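Local coordinates for protein putative glycosyl hydrolase (Bacteroides thetaiotaomicron VPI-5482, PDB 3K11) that is a putative glycosyl hydrolase of family 88, a probable carbohydrate-cleaving enzyme whose substrate is not established, at residues A41-E46 and Y82-T87; M154-L159 and A275-D280; G168-Y173 and S215-E220; P209-M214 and N223-E228. All blocks are in the same frame, centred on the assembly; numbering follows the deposited sequence.

Interaction 1: A41-E46 and Y82-T87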
loop_
_atom_site.group_PDB
_atom_site.type_symbol
_atom_site.label_atom_id
_atom_site.label_comp_id
_atom_site.label_asym_id
_atom_site.label_seq_id
_atom_site.Cartn_x
_atom_site.Cartn_y
_atom_site.Cartn_z
ATOM N N ALA A 41 17.717 6.555 34.242
ATOM C CA ALA A 41 19.029 6.950 34.817
ATOM C C ALA A 41 19.692 7.962 33.896
ATOM O O ALA A 41 20.283 8.944 34.323
ATOM C CB ALA A 41 19.927 5.731 35.013
ATOM N N TYR A 42 19.580 7.725 32.602
ATOM C CA TYR A 42 20.160 8.633 31.641
ATOM C C TYR A 42 19.541 10.026 31.692
ATOM O O TYR A 42 20.239 11.008 31.785
ATOM C CB TYR A 42 20.019 8.041 30.236
ATOM C CG TYR A 42 20.492 8.987 29.159
ATOM C CD1 TYR A 42 21.816 9.363 29.070
ATOM C CD2 TYR A 42 19.620 9.482 28.222
ATOM C CE1 TYR A 42 22.238 10.248 28.084
ATOM C CE2 TYR A 42 20.035 10.361 27.248
ATOM C CZ TYR A 42 21.335 10.731 27.173
ATOM O OH TYR A 42 21.700 11.618 26.167
ATOM N N ILE A 43 18.216 10.109 31.649
ATOM C CA ILE A 43 17.580 11.424 31.577
ATOM C C ILE A 43 17.748 12.183 32.892
ATOM O O ILE A 43 17.740 13.401 32.889
ATOM C CB ILE A 43 16.100 11.367 31.162
ATOM C CG1 ILE A 43 15.245 10.603 32.190
ATOM C CG2 ILE A 43 15.985 10.770 29.737
ATOM C CD1 ILE A 43 13.962 11.284 32.515
ATOM N N ASP A 44 17.867 11.444 33.982
ATOM C CA ASP A 44 18.023 12.057 35.308
ATOM C C ASP A 44 19.276 12.970 35.305
ATOM O O ASP A 44 19.201 14.182 35.695
ATOM C CB ASP A 44 18.148 10.947 36.346
ATOM C CG ASP A 44 18.097 11.446 37.782
ATOM O OD1 ASP A 44 17.558 12.555 38.049
ATOM O OD2 ASP A 44 18.583 10.695 38.638
ATOM N N LYS A 45 20.395 12.394 34.829
ATOM C CA LYS A 45 21.684 13.132 34.752
ATOM C C LYS A 45 21.747 14.195 33.650
ATOM O O LYS A 45 22.606 15.065 33.694
ATOM C CB LYS A 45 22.943 12.220 34.740
ATOM C CG LYS A 45 22.981 10.918 33.891
ATOM C CD LYS A 45 23.085 11.125 32.372
ATOM C CE LYS A 45 24.433 11.612 31.955
ATOM N NZ LYS A 45 24.816 11.733 30.518
ATOM N N GLU A 46 20.840 14.132 32.687
ATOM C CA GLU A 46 20.761 15.107 31.604
ATOM C C GLU A 46 19.709 16.179 31.739
ATOM O O GLU A 46 19.426 16.915 30.772
ATOM C CB GLU A 46 20.521 14.342 30.298
ATOM C CG GLU A 46 21.725 13.547 29.858
ATOM C CD GLU A 46 22.909 14.448 29.503
ATOM O OE1 GLU A 46 22.757 15.689 29.401
ATOM O OE2 GLU A 46 23.986 13.904 29.332
ATOM N N TYR A 82 7.362 20.850 25.878
ATOM C CA TYR A 82 6.192 19.959 25.885
ATOM C C TYR A 82 6.629 18.508 25.914
ATOM O O TYR A 82 5.969 17.681 26.531
ATOM C CB TYR A 82 5.270 20.245 24.703
ATOM C CG TYR A 82 5.731 19.807 23.344
ATOM C CD1 TYR A 82 5.512 18.500 22.918
ATOM C CD2 TYR A 82 6.255 20.687 22.442
ATOM C CE1 TYR A 82 5.883 18.094 21.672
ATOM C CE2 TYR A 82 6.618 20.277 21.189
ATOM C CZ TYR A 82 6.444 18.964 20.817
ATOM O OH TYR A 82 6.746 18.528 19.529
ATOM N N GLU A 83 7.776 18.226 25.286
ATOM C CA GLU A 83 8.359 16.868 25.332
ATOM C C GLU A 83 8.556 16.419 26.760
ATOM O O GLU A 83 8.264 15.271 27.118
ATOM C CB GLU A 83 9.662 16.779 24.536
ATOM C CG GLU A 83 9.567 17.147 23.070
ATOM C CD GLU A 83 9.993 18.569 22.781
ATOM O OE1 GLU A 83 9.424 19.495 23.358
ATOM O OE2 GLU A 83 10.886 18.757 21.935
ATOM N N TRP A 84 9.039 17.319 27.611
ATOM C CA TRP A 84 9.247 16.918 28.997
ATOM C C TRP A 84 7.942 16.874 29.774
ATOM O O TRP A 84 7.832 16.103 30.720
ATOM C CB TRP A 84 10.362 17.767 29.674
ATOM C CG TRP A 84 11.407 16.860 30.204
ATOM C CD1 TRP A 84 11.776 16.681 31.486
ATOM C CD2 TRP A 84 12.130 15.878 29.439
ATOM N NE1 TRP A 84 12.719 15.705 31.573
ATOM C CE2 TRP A 84 12.951 15.182 30.332
ATOM C CE3 TRP A 84 12.146 15.523 28.089
ATOM C CZ2 TRP A 84 13.805 14.170 29.920
ATOM C CZ3 TRP A 84 13.005 14.498 27.670
ATOM C CH2 TRP A 84 13.804 13.835 28.585
ATOM N N GLY A 85 6.942 17.675 29.369
ATOM C CA GLY A 85 5.587 17.521 29.910
ATOM C C GLY A 85 5.155 16.057 29.755
ATOM O O GLY A 85 4.601 15.432 30.690
ATOM N N VAL A 86 5.450 15.476 28.603
ATOM C CA VAL A 86 5.121 14.061 28.419
ATOM C C VAL A 86 5.926 13.190 29.387
ATOM O O VAL A 86 5.392 12.264 30.053
ATOM C CB VAL A 86 5.327 13.610 26.940
ATOM C CG1 VAL A 86 4.949 12.111 26.791
ATOM C CG2 VAL A 86 4.540 14.499 25.993
ATOM N N THR A 87 7.216 13.488 29.532
ATOM C CA THR A 87 8.077 12.710 30.440
ATOM C C THR A 87 7.547 12.752 31.860
ATOM O O THR A 87 7.537 11.723 32.569
ATOM C CB THR A 87 9.512 13.226 30.385
ATOM O OG1 THR A 87 10.022 13.055 29.057
ATOM C CG2 THR A 87 10.433 12.501 31.418
#

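Interaction 2: M154-L159 and A275-D280. With EDO (1,2-ethanediol), chain P.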
loop_
_atom_site.group_PDB
_atom_site.type_symbol
_atom_site.label_atom_id
_atom_site.label_comp_id
_atom_site.label_asym_id
_atom_site.label_seq_id
_atom_site.Cartn_x
_atom_site.Cartn_y
_atom_site.Cartn_z
HETATM N N MSE A 154 1.552 18.792 35.997
HETATM C CA MSE A 154 1.556 19.506 37.278
HETATM C C MSE A 154 0.221 19.345 37.990
HETATM O O MSE A 154 0.191 19.146 39.182
HETATM C CB MSE A 154 1.852 20.984 37.075
HETATM C CG MSE A 154 3.309 21.233 36.752
HETATM SE SE MSE A 154 3.625 23.154 36.520
HETATM C CE MSE A 154 5.535 23.057 36.300
ATOM N N ILE A 155 -0.891 19.448 37.240
ATOM C CA ILE A 155 -2.216 19.166 37.814
ATOM C C ILE A 155 -2.297 17.727 38.356
ATOM O O ILE A 155 -2.660 17.506 39.513
ATOM C CB ILE A 155 -3.316 19.399 36.783
ATOM C CG1 ILE A 155 -3.447 20.902 36.467
ATOM C CG2 ILE A 155 -4.662 18.883 37.307
ATOM C CD1 ILE A 155 -4.167 21.156 35.046
ATOM N N LYS A 156 -1.862 16.753 37.552
ATOM C CA LYS A 156 -1.894 15.374 37.971
ATOM C C LYS A 156 -1.164 15.131 39.274
ATOM O O LYS A 156 -1.692 14.484 40.185
ATOM C CB LYS A 156 -1.302 14.481 36.902
ATOM C CG LYS A 156 -2.178 14.297 35.669
ATOM C CD LYS A 156 -1.366 13.628 34.597
ATOM C CE LYS A 156 -2.176 13.209 33.382
ATOM N NZ LYS A 156 -1.320 12.580 32.324
ATOM N N LEU A 157 0.036 15.684 39.407
ATOM C CA LEU A 157 0.791 15.447 40.636
ATOM C C LEU A 157 0.257 16.259 41.813
ATOM O O LEU A 157 0.176 15.758 42.930
ATOM C CB LEU A 157 2.288 15.688 40.434
ATOM C CG LEU A 157 3.202 15.190 41.579
ATOM C CD1 LEU A 157 2.981 13.698 41.847
ATOM C CD2 LEU A 157 4.669 15.428 41.212
ATOM N N ARG A 158 -0.150 17.500 41.567
ATOM C CA ARG A 158 -0.665 18.280 42.656
ATOM C C ARG A 158 -1.936 17.675 43.239
ATOM O O ARG A 158 -2.174 17.757 44.452
ATOM C CB ARG A 158 -0.895 19.730 42.262
ATOM C CG ARG A 158 -1.368 20.564 43.441
ATOM C CD ARG A 158 -1.098 22.038 43.220
ATOM N NE ARG A 158 -2.007 22.769 44.087
ATOM C CZ ARG A 158 -1.863 22.868 45.391
ATOM N NH1 ARG A 158 -0.791 22.382 46.005
ATOM N NH2 ARG A 158 -2.797 23.494 46.101
ATOM N N LEU A 159 -2.769 17.080 42.404
ATOM C CA LEU A 159 -3.956 16.413 42.922
ATOM C C LEU A 159 -3.605 15.191 43.766
ATOM O O LEU A 159 -4.417 14.764 44.576
ATOM C CB LEU A 159 -4.910 16.052 41.798
ATOM C CG LEU A 159 -5.624 17.262 41.167
ATOM C CD1 LEU A 159 -6.336 16.845 39.869
ATOM C CD2 LEU A 159 -6.607 17.959 42.115
ATOM N N ALA A 275 -7.123 10.943 23.219
ATOM C CA ALA A 275 -8.303 10.129 23.536
ATOM C C ALA A 275 -8.115 9.388 24.855
ATOM O O ALA A 275 -9.024 9.342 25.672
ATOM C CB ALA A 275 -8.584 9.172 22.386
ATOM N N CYS A 276 -6.933 8.792 25.091
ATOM C CA CYS A 276 -6.652 8.142 26.377
ATOM C C CYS A 276 -6.699 9.115 27.539
ATOM O O CYS A 276 -7.309 8.807 28.545
ATOM C CB CYS A 276 -5.278 7.450 26.355
ATOM S SG CYS A 276 -5.187 6.019 25.241
ATOM N N GLU A 277 -6.066 10.285 27.409
ATOM C CA GLU A 277 -6.092 11.255 28.490
ATOM C C GLU A 277 -7.503 11.734 28.832
ATOM O O GLU A 277 -7.854 11.926 30.014
ATOM C CB GLU A 277 -5.219 12.434 28.142
ATOM C CG GLU A 277 -3.707 12.134 28.075
ATOM C CD GLU A 277 -3.070 11.991 29.419
ATOM O OE1 GLU A 277 -3.045 10.865 29.933
ATOM O OE2 GLU A 277 -2.497 12.986 29.909
ATOM N N LEU A 278 -8.310 11.952 27.801
ATOM C CA LEU A 278 -9.700 12.392 27.958
ATOM C C LEU A 278 -10.573 11.293 28.527
ATOM O O LEU A 278 -11.331 11.522 29.461
ATOM C CB LEU A 278 -10.241 12.897 26.613
ATOM C CG LEU A 278 -11.664 13.435 26.569
ATOM C CD1 LEU A 278 -11.855 14.510 27.610
ATOM C CD2 LEU A 278 -12.024 13.940 25.144
ATOM N N LEU A 279 -10.438 10.083 27.991
ATOM C CA LEU A 279 -11.193 8.957 28.517
ATOM C C LEU A 279 -10.804 8.545 29.966
ATOM O O LEU A 279 -11.612 7.950 30.713
ATOM C CB LEU A 279 -11.172 7.792 27.524
ATOM C CG LEU A 279 -11.949 7.986 26.244
ATOM C CD1 LEU A 279 -11.519 6.947 25.261
ATOM C CD2 LEU A 279 -13.482 7.986 26.462
ATOM N N ASP A 280 -9.579 8.892 30.386
ATOM C CA ASP A 280 -9.195 8.722 31.783
ATOM C C ASP A 280 -9.985 9.637 32.694
ATOM O O ASP A 280 -10.140 9.354 33.869
ATOM C CB ASP A 280 -7.709 9.050 31.968
ATOM C CG ASP A 280 -6.776 7.927 31.493
ATOM O OD1 ASP A 280 -7.225 6.765 31.275
ATOM O OD2 ASP A 280 -5.543 8.219 31.380
HETATM C C1 EDO P . -3.076 14.953 49.057
HETATM O O1 EDO P . -2.187 16.024 49.299
HETATM C C2 EDO P . -4.130 15.462 48.095
HETATM O O2 EDO P . -4.571 14.305 47.397
#

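Interaction 3: G168-Y173 and S215-E220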
loop_
_atom_site.group_PDB
_atom_site.type_symbol
_atom_site.label_atom_id
_atom_site.label_comp_id
_atom_site.label_asym_id
_atom_site.label_seq_id
_atom_site.Cartn_x
_atom_site.Cartn_y
_atom_site.Cartn_z
ATOM N N GLY A 168 0.638 28.392 41.219
ATOM C CA GLY A 168 0.912 29.612 40.460
ATOM C C GLY A 168 1.263 29.299 39.010
ATOM O O GLY A 168 0.760 29.942 38.063
ATOM N N LEU A 169 2.062 28.253 38.806
ATOM C CA LEU A 169 2.445 27.868 37.445
ATOM C C LEU A 169 1.244 27.340 36.669
ATOM O O LEU A 169 1.080 27.664 35.502
ATOM C CB LEU A 169 3.570 26.819 37.458
ATOM C CG LEU A 169 4.925 27.323 37.991
ATOM C CD1 LEU A 169 5.816 26.173 38.379
ATOM C CD2 LEU A 169 5.559 28.145 36.897
ATOM N N ILE A 170 0.439 26.501 37.316
ATOM C CA ILE A 170 -0.777 25.947 36.715
ATOM C C ILE A 170 -1.716 27.078 36.315
ATOM O O ILE A 170 -2.219 27.119 35.189
ATOM C CB ILE A 170 -1.519 24.965 37.654
ATOM C CG1 ILE A 170 -0.743 23.674 37.849
ATOM C CG2 ILE A 170 -2.947 24.685 37.174
ATOM C CD1 ILE A 170 -1.272 22.816 39.006
ATOM N N GLN A 171 -1.955 28.024 37.206
ATOM C CA GLN A 171 -2.895 29.113 36.848
ATOM C C GLN A 171 -2.384 29.937 35.679
ATOM O O GLN A 171 -3.166 30.325 34.787
ATOM C CB GLN A 171 -3.186 30.026 38.043
ATOM C CG GLN A 171 -3.853 29.319 39.261
ATOM C CD GLN A 171 -5.192 28.734 38.970
ATOM O OE1 GLN A 171 -5.892 29.184 38.064
ATOM N NE2 GLN A 171 -5.564 27.683 39.708
ATOM N N ASN A 172 -1.081 30.191 35.648
ATOM C CA ASN A 172 -0.492 30.978 34.557
ATOM C C ASN A 172 -0.604 30.244 33.224
ATOM O O ASN A 172 -0.964 30.798 32.212
ATOM C CB ASN A 172 0.978 31.255 34.869
ATOM C CG ASN A 172 1.623 32.212 33.892
ATOM O OD1 ASN A 172 1.110 33.299 33.677
ATOM N ND2 ASN A 172 2.763 31.828 33.323
ATOM N N TYR A 173 -0.217 28.986 33.227
ATOM C CA TYR A 173 -0.302 28.176 32.032
ATOM C C TYR A 173 -1.736 28.077 31.544
ATOM O O TYR A 173 -2.041 28.267 30.350
ATOM C CB TYR A 173 0.200 26.784 32.340
ATOM C CG TYR A 173 1.709 26.561 32.307
ATOM C CD1 TYR A 173 2.516 27.127 31.332
ATOM C CD2 TYR A 173 2.293 25.667 33.193
ATOM C CE1 TYR A 173 3.889 26.841 31.279
ATOM C CE2 TYR A 173 3.632 25.393 33.166
ATOM C CZ TYR A 173 4.434 25.979 32.210
ATOM O OH TYR A 173 5.780 25.631 32.161
ATOM N N SER A 215 -10.638 20.204 34.826
ATOM C CA SER A 215 -11.966 19.864 35.343
ATOM C C SER A 215 -11.873 19.172 36.695
ATOM O O SER A 215 -12.810 19.236 37.474
ATOM C CB SER A 215 -12.767 18.993 34.357
ATOM O OG SER A 215 -12.422 17.629 34.462
ATOM N N ARG A 216 -10.753 18.507 36.969
ATOM C CA ARG A 216 -10.501 17.822 38.234
ATOM C C ARG A 216 -9.912 18.759 39.284
ATOM O O ARG A 216 -10.073 18.549 40.500
ATOM C CB ARG A 216 -9.508 16.661 38.037
ATOM C CG ARG A 216 -9.918 15.603 37.030
ATOM C CD ARG A 216 -8.843 14.548 36.867
ATOM N NE ARG A 216 -8.635 13.856 38.135
ATOM C CZ ARG A 216 -7.451 13.512 38.673
ATOM N NH1 ARG A 216 -6.262 13.778 38.094
ATOM N NH2 ARG A 216 -7.458 12.886 39.841
ATOM N N TYR A 217 -9.246 19.808 38.817
ATOM C CA TYR A 217 -8.476 20.714 39.692
ATOM C C TYR A 217 -9.275 21.893 40.182
ATOM O O TYR A 217 -9.081 22.349 41.316
ATOM C CB TYR A 217 -7.270 21.223 38.923
ATOM C CG TYR A 217 -6.243 21.996 39.715
ATOM C CD1 TYR A 217 -5.231 21.344 40.403
ATOM C CD2 TYR A 217 -6.231 23.367 39.691
ATOM C CE1 TYR A 217 -4.276 22.030 41.084
ATOM C CE2 TYR A 217 -5.288 24.071 40.351
ATOM C CZ TYR A 217 -4.320 23.409 41.086
ATOM O OH TYR A 217 -3.346 24.142 41.743
ATOM N N ASP A 218 -10.155 22.403 39.334
ATOM C CA ASP A 218 -11.031 23.499 39.695
ATOM C C ASP A 218 -12.463 22.928 39.876
ATOM O O ASP A 218 -13.206 22.758 38.927
ATOM C CB ASP A 218 -10.926 24.592 38.630
ATOM C CG ASP A 218 -11.787 25.790 38.919
ATOM O OD1 ASP A 218 -12.595 25.721 39.854
ATOM O OD2 ASP A 218 -11.644 26.792 38.185
ATOM N N LYS A 219 -12.811 22.643 41.120
ATOM C CA LYS A 219 -14.109 22.065 41.509
ATOM C C LYS A 219 -15.308 22.836 40.925
ATOM O O LYS A 219 -16.265 22.252 40.353
ATOM C CB LYS A 219 -14.194 22.073 43.048
ATOM N N GLU A 220 -15.198 24.155 41.002
ATOM C CA GLU A 220 -16.215 25.058 40.475
ATOM C C GLU A 220 -16.475 24.953 38.982
ATOM O O GLU A 220 -17.557 25.249 38.550
ATOM C CB GLU A 220 -15.829 26.526 40.717
ATOM C CG GLU A 220 -15.507 26.937 42.160
ATOM C CD GLU A 220 -16.691 26.793 43.092
ATOM O OE1 GLU A 220 -17.108 25.646 43.384
ATOM O OE2 GLU A 220 -17.187 27.844 43.545
#

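Interaction 4: P209-M214 and N223-E228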
loop_
_atom_site.group_PDB
_atom_site.type_symbol
_atom_site.label_atom_id
_atom_site.label_comp_id
_atom_site.label_asym_id
_atom_site.label_seq_id
_atom_site.Cartn_x
_atom_site.Cartn_y
_atom_site.Cartn_z
ATOM N N PRO A 209 -5.783 17.557 27.047
ATOM C CA PRO A 209 -5.521 16.995 28.382
ATOM C C PRO A 209 -5.494 18.017 29.513
ATOM O O PRO A 209 -5.984 17.733 30.617
ATOM C CB PRO A 209 -4.172 16.285 28.208
ATOM C CG PRO A 209 -4.186 15.874 26.735
ATOM C CD PRO A 209 -4.734 17.147 26.105
ATOM N N ALA A 210 -4.943 19.204 29.257
ATOM C CA ALA A 210 -4.903 20.256 30.266
ATOM C C ALA A 210 -6.318 20.662 30.687
ATOM O O ALA A 210 -6.593 20.885 31.871
ATOM C CB ALA A 210 -4.154 21.473 29.718
ATOM N N VAL A 211 -7.182 20.838 29.685
ATOM C CA VAL A 211 -8.573 21.209 29.941
ATOM C C VAL A 211 -9.254 20.083 30.714
ATOM O O VAL A 211 -9.919 20.339 31.704
ATOM C CB VAL A 211 -9.326 21.594 28.639
ATOM C CG1 VAL A 211 -10.802 21.954 28.957
ATOM C CG2 VAL A 211 -8.614 22.771 27.915
ATOM N N ALA A 212 -9.100 18.823 30.279
ATOM C CA ALA A 212 -9.649 17.676 31.001
ATOM C C ALA A 212 -9.159 17.612 32.470
ATOM O O ALA A 212 -9.956 17.418 33.400
ATOM C CB ALA A 212 -9.344 16.339 30.230
ATOM N N GLN A 213 -7.866 17.816 32.691
ATOM C CA GLN A 213 -7.342 17.793 34.054
ATOM C C GLN A 213 -7.812 18.963 34.887
ATOM O O GLN A 213 -8.064 18.806 36.093
ATOM C CB GLN A 213 -5.806 17.696 34.038
ATOM C CG GLN A 213 -5.301 16.286 33.655
ATOM C CD GLN A 213 -5.606 15.247 34.684
ATOM O OE1 GLN A 213 -5.635 15.528 35.873
ATOM N NE2 GLN A 213 -5.851 14.018 34.243
HETATM N N MSE A 214 -7.936 20.135 34.280
HETATM C CA MSE A 214 -8.448 21.295 35.017
HETATM C C MSE A 214 -9.856 21.049 35.516
HETATM O O MSE A 214 -10.238 21.629 36.545
HETATM C CB MSE A 214 -8.486 22.589 34.214
HETATM C CG MSE A 214 -7.325 23.455 34.243
HETATM SE SE MSE A 214 -6.493 23.899 35.893
HETATM C CE MSE A 214 -7.189 25.530 36.364
ATOM N N ASN A 223 -17.836 20.915 35.316
ATOM C CA ASN A 223 -18.691 20.685 34.153
ATOM C C ASN A 223 -18.275 21.493 32.947
ATOM O O ASN A 223 -18.321 21.011 31.802
ATOM C CB ASN A 223 -20.143 20.991 34.511
ATOM C CG ASN A 223 -20.730 19.977 35.478
ATOM O OD1 ASN A 223 -20.255 18.844 35.589
ATOM N ND2 ASN A 223 -21.789 20.372 36.146
ATOM N N LYS A 224 -17.892 22.737 33.180
ATOM C CA LYS A 224 -17.479 23.623 32.111
ATOM C C LYS A 224 -16.252 23.062 31.354
ATOM O O LYS A 224 -16.200 23.081 30.134
ATOM C CB LYS A 224 -17.135 24.970 32.721
ATOM C CG LYS A 224 -16.500 26.028 31.807
ATOM C CD LYS A 224 -16.487 27.375 32.571
ATOM C CE LYS A 224 -15.262 28.201 32.413
ATOM N NZ LYS A 224 -15.099 29.128 33.635
ATOM N N TYR A 225 -15.284 22.554 32.101
ATOM C CA TYR A 225 -14.060 22.045 31.480
ATOM C C TYR A 225 -14.251 20.662 30.845
ATOM O O TYR A 225 -13.674 20.369 29.803
ATOM C CB TYR A 225 -12.875 22.143 32.457
ATOM C CG TYR A 225 -12.471 23.571 32.811
ATOM C CD1 TYR A 225 -12.552 24.610 31.893
ATOM C CD2 TYR A 225 -11.933 23.864 34.040
ATOM C CE1 TYR A 225 -12.179 25.904 32.238
ATOM C CE2 TYR A 225 -11.561 25.141 34.379
ATOM C CZ TYR A 225 -11.672 26.154 33.461
ATOM O OH TYR A 225 -11.302 27.446 33.775
ATOM N N LEU A 226 -15.059 19.797 31.445
ATOM C CA LEU A 226 -15.414 18.547 30.753
ATOM C C LEU A 226 -16.053 18.838 29.407
ATOM O O LEU A 226 -15.724 18.219 28.435
ATOM C CB LEU A 226 -16.372 17.675 31.614
ATOM C CG LEU A 226 -15.856 16.990 32.886
ATOM C CD1 LEU A 226 -17.028 16.337 33.702
ATOM C CD2 LEU A 226 -14.747 15.947 32.605
ATOM N N ALA A 227 -16.972 19.795 29.360
ATOM C CA ALA A 227 -17.642 20.097 28.130
ATOM C C ALA A 227 -16.699 20.690 27.120
ATOM O O ALA A 227 -16.790 20.362 25.947
ATOM C CB ALA A 227 -18.865 20.999 28.359
ATOM N N GLU A 228 -15.804 21.587 27.551
ATOM C CA GLU A 228 -14.852 22.205 26.603
ATOM C C GLU A 228 -13.865 21.189 26.079
ATOM O O GLU A 228 -13.570 21.181 24.880
ATOM C CB GLU A 228 -14.133 23.371 27.255
ATOM C CG GLU A 228 -13.192 24.157 26.316
ATOM C CD GLU A 228 -13.915 24.845 25.170
ATOM O OE1 GLU A 228 -15.167 24.981 25.210
ATOM O OE2 GLU A 228 -13.214 25.271 24.233
#

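Interaction 1: A41-E46 and Y82-T87
Packing between two helices of the mainly helical six-hairpin, (alpha/alpha)6-barrel-like fold expected of this family brings Ile43, near the end of helix 29-45, against Trp84 and Thr87 in the first turns of helix 82-98. The backbones stay well apart: the nearest CA atoms, those of Ile43 and Thr87, are separated by 9.7 Å, and side chains span the gap. Ile43 comes to the indole at its six-membered end. Its CB lies near the ring plane, 3.8 Å from Trp84 CZ2, while its CG2 is 3.9 Å from Trp84 CH2, which makes this an edge contact and leaves the ring faces to others. With CG1 between the backbone N and the carbonyl carbon (chi1 63°), CD1 swings past the ring edge and meets Thr87 CG2 tip to tip at 3.9 Å. Thr87 OG1 sits over one face of the same indole, toward its rim. Phe77 stacks on Trp84, Tyr88 meets it edge-to-face, and Trp84 NE1 is hydrogen-bonded to Tyr106 OH, so the ring that Ile43 touches is fixed from several directions. Cutting Ile43 back to an alanine would probably open a gap beside Trp84 CH2 and leave the Thr87 methyl without its partner. Between the segments the attraction is purely apolar; the indole's polar need is met at Tyr106, and the ring edge turned to Ile43 presents carbon alone.

Interaction 2: M154-L159 and A275-D280
A single salt bridge joins Lys156 of helix 148-160 to Glu277 of helix 265-281, two helices that probably line the inside of the helical barrel. The nearest CA atoms of segments 154-159 and 275-280, those of Lys156 and Glu277, are 11.2 Å apart. Lys156 NZ is the donor, 2.7 Å from Glu277 OE2, and it takes the syn lone pair. Glu277 OE1 stays at 3.4 Å from the same NZ, so the grip is chiefly on one oxygen. The lysine chain runs extended beyond CG and covers most of the distance, whereas the glutamate is folded at chi2 (-76°); the two side chains meet at about a right angle. Lys156 NZ is also hydrogen-bonded to Ser89 OG. Glu277 is buried, so the ammonium group is likely to stabilise its negative charge. A glutamine in its place would probably leave the lysine charge without its mate. At the C-terminal end of helix 148-160, Leu159 O accepts a 2.9 Å hydrogen bond from O2 of a 1,2-ethanediol, probably a crystallisation additive. Helix 202-217 touches Lys156 through Gln213 and Glu277 through Pro209, consistent with inner helices of the (alpha/alpha)6 barrel expected here.

Interaction 3: G168-Y173 and S215-E220
Tyr217, in the last turn of helix 202-217, lays its ring against Ile170 and Gln171 of helix 167-180. Ile170 CG2 sits over one face of the ring, 4.0 Å from Tyr217 CE2, and Ile170 CD1 follows the ring outward to lie 3.7 Å from Tyr217 CE1 and close to the hydroxyl as well. The amide of Gln171 comes from another side: its NE2 is at the ring edge, near the plane and 3.7 Å from Tyr217 CE2, with the amide and ring planes 39° apart. A bend at chi2 (-62°) brings that amide round to the ring. One step out, Asp167 OD1 is hydrogen-bonded to both Tyr217 OH and Gln171 NE2, so a single carboxylate oxygen sets the phenol and the amide side by side. Arg158 NE of helix 148-160 is a further partner of the same hydroxyl, and Met154 of that helix packs on Ile170. The exposed Gln171 marks the outer margin of the contact, while Ile170 is buried. Just after the tyrosine, Asp218 is the first residue to abandon helical backbone angles. The result is plain inter-helix packing, joining helix 167-180 to the C-terminal end of helix 202-217 within the six-hairpin helical fold.

Interaction 4: P209-M214 and N223-E228
Val211 and Tyr225 mark the close point of an antiparallel helical hairpin: their CA atoms are 5.8 Å apart, and the axes of segments 209-214 and 223-228 approach to 7.8 Å with 156° between their directions. A short turn links helix 202-217 to helix 222-240, and such paired helices are the building unit of the six-hairpin fold. At this spacing side chains pack onto backbone. With CG1 anti to the backbone N (chi1 179°), Val211 sends that methyl to within 3.4 Å of Tyr225 O and to 4.0 Å from Glu228 CB. Tyr225 answers in kind, its CB lying 3.5 Å from Val211 O. The phenol ring extends toward Met214, a selenomethionine in this crystal. Phe174 of helix 167-180 meets the Tyr225 ring edge-to-face, and Ile170 and Phe174 also pack on Met214, so a third helix closes over this seam. Glu228 lends only its aliphatic stem to the contact; its carboxylate turns away to a salt bridge with Arg183 and a hydrogen bond from Gln232. Where the ring meets helix 202-217, it is the CB of Met214, not its selenium, that touches: Met214 CB is 3.7 Å from Tyr225 CD2.

How the interactions relate
Interactions 2, 3 and 4 form one connected cluster, their centres 10 to 12 Å apart, while interaction 1 lies 18 Å or more from each, centre to centre, and touches none. Helix 202-217 is the shared element: it supplies a segment to interactions 3 and 4, and its Gln213 and Pro209 pack on the two helices joined in interaction 2. Interactions 1 and 4 are buried and apolar, but the first is thin and made by side chains across a wide gap, the last close enough to involve backbone. Interaction 2 is ionic, with one buried partner, and interaction 3 mixes apolar and polar groups nearer the surface. Met214 SE touches both Ile155 and Ile170, tying three helices together.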